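Local coordinates for purine nucleosidase, (IunH-1) (Sulfolobus solfataricus, PDB 3T8J), which is a nucleosidase-family protein with an alpha/beta fold built round a mixed sheet and a bound sodium ion, at residues 237-242 with 298-303. Residues are numbered along the deposited sequence; the frame is centred on the assembly and turned at random.
Sequences PDAITT and KSFMEK
Phe300 reaches out of helix 297-308 and lays one face of its ring against Ile240 of helix 237-246. The touching atom is the methylene CG1 of Ile240, which sits over the centre of the ring, slightly toward CZ: CG1 is 3.6 Å from the centroid of the Phe300 ring and 12° off its normal, a CH-pi contact. The two side chains meet at about a right angle. Phe300 gets there with CG anti to its backbone N (chi1 168°), which extends the ring toward helix 237-246. On Ile240 it is the CG1 branch, beside the backbone N (chi1 -73°), that is turned to the ring, while CG2 lies anti to that nitrogen. The far end of the ring also meets the preceding residue, with Ala239 CB 4.1 Å from Phe300 CZ. Ala239 O approaches the ring obliquely, 3.6 Å from Phe300 CE1.

In this nucleoside hydrolase fold, helix 297-308 is the last helix of the chain and follows strand 289-295 of the mixed sheet; Phe300 packs this helix against helix 237-246, and the Ala239 side chain lies about 11 Å from the sodium ion. Ile190 of helix 187-190 also packs on Ile240, and Asp13 OD2 accepts a hydrogen bond from Ala239 N. Within helix 237-246 two threonine hydroxyls bond back to carbonyls one turn earlier. Thr241 OG1 donates to Pro237 O at 2.9 Å; Thr242 OG1 reaches Asp238 O at 2.8 Å from above the carbonyl plane, and that oxygen also takes the Thr242 N-H.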
# COMPACT_ATOMS: atom_id res chain seq x y z
N PRO A 237 13.08 7.67 -27.78
CA PRO A 237 12.71 8.36 -26.55
C PRO A 237 13.74 9.40 -26.10
O PRO A 237 13.39 10.55 -25.77
CB PRO A 237 12.56 7.21 -25.52
CG PRO A 237 13.37 6.09 -26.08
CD PRO A 237 13.25 6.22 -27.59
N ASP A 238 15.00 9.00 -26.05
CA ASP A 238 16.07 9.89 -25.57
C ASP A 238 16.47 10.93 -26.61
O ASP A 238 16.71 12.10 -26.27
CB ASP A 238 17.28 9.05 -25.13
CG ASP A 238 16.89 7.98 -24.15
OD1 ASP A 238 15.96 8.19 -23.33
OD2 ASP A 238 17.50 6.88 -24.19
N ALA A 239 16.52 10.54 -27.88
CA ALA A 239 16.93 11.47 -28.92
C ALA A 239 15.90 12.58 -29.13
O ALA A 239 16.27 13.72 -29.42
CB ALA A 239 17.22 10.70 -30.24
N ILE A 240 14.61 12.27 -28.97
CA ILE A 240 13.58 13.31 -28.99
C ILE A 240 13.73 14.27 -27.81
O ILE A 240 13.64 15.51 -27.98
CB ILE A 240 12.16 12.71 -29.05
CG1 ILE A 240 11.88 12.12 -30.43
CG2 ILE A 240 11.09 13.78 -28.73
CD1 ILE A 240 10.59 11.25 -30.51
N THR A 241 13.98 13.73 -26.61
CA THR A 241 14.18 14.56 -25.43
C THR A 241 15.35 15.52 -25.67
O THR A 241 15.27 16.71 -25.39
CB THR A 241 14.45 13.70 -24.18
OG1 THR A 241 13.33 12.80 -23.99
CG2 THR A 241 14.66 14.58 -22.92
N THR A 242 16.44 14.97 -26.18
CA THR A 242 17.66 15.73 -26.47
C THR A 242 17.42 16.81 -27.54
O THR A 242 17.89 17.94 -27.43
CB THR A 242 18.80 14.78 -26.90
OG1 THR A 242 18.98 13.76 -25.90
CG2 THR A 242 20.12 15.52 -27.09
N LYS A 298 8.70 16.23 -38.45
CA LYS A 298 9.54 16.64 -39.56
C LYS A 298 10.79 17.35 -39.04
O LYS A 298 11.91 17.04 -39.46
CB LYS A 298 8.78 17.56 -40.52
CG LYS A 298 9.61 18.09 -41.68
CD LYS A 298 8.74 18.78 -42.70
CE LYS A 298 9.56 19.43 -43.81
NZ LYS A 298 8.72 20.19 -44.78
N SER A 299 10.59 18.28 -38.11
CA SER A 299 11.71 19.01 -37.52
C SER A 299 12.67 18.08 -36.77
O SER A 299 13.88 18.24 -36.87
CB SER A 299 11.22 20.12 -36.58
OG SER A 299 10.51 21.11 -37.29
N PHE A 300 12.12 17.11 -36.05
CA PHE A 300 12.95 16.16 -35.33
C PHE A 300 13.81 15.33 -36.29
O PHE A 300 15.02 15.21 -36.11
CB PHE A 300 12.11 15.23 -34.45
CG PHE A 300 12.88 14.07 -33.92
CD1 PHE A 300 13.96 14.26 -33.07
CD2 PHE A 300 12.58 12.78 -34.30
CE1 PHE A 300 14.70 13.20 -32.60
CE2 PHE A 300 13.32 11.71 -33.85
CZ PHE A 300 14.40 11.91 -33.00
N MET A 301 13.19 14.79 -37.33
CA MET A 301 13.93 13.95 -38.27
C MET A 301 14.97 14.73 -39.06
O MET A 301 15.99 14.19 -39.45
CB MET A 301 12.98 13.20 -39.20
CG MET A 301 12.19 12.10 -38.51
SD MET A 301 13.20 10.82 -37.71
CE MET A 301 13.87 9.96 -39.14
N GLU A 302 14.73 16.02 -39.26
CA GLU A 302 15.75 16.87 -39.87
C GLU A 302 17.04 16.91 -39.02
O GLU A 302 18.14 16.88 -39.58
CB GLU A 302 15.20 18.28 -40.14
CG GLU A 302 14.18 18.30 -41.27
CD GLU A 302 13.60 19.68 -41.56
OE1 GLU A 302 13.78 20.61 -40.74
OE2 GLU A 302 12.97 19.84 -42.64
N LYS A 303 16.90 16.94 -37.69
CA LYS A 303 18.05 16.90 -36.78
C LYS A 303 18.76 15.55 -36.88
O LYS A 303 19.98 15.47 -36.82
CB LYS A 303 17.66 17.14 -35.31
CG LYS A 303 17.29 18.54 -34.90
CD LYS A 303 18.45 19.53 -35.01
CE LYS A 303 18.10 20.89 -34.38
NZ LYS A 303 16.65 21.28 -34.62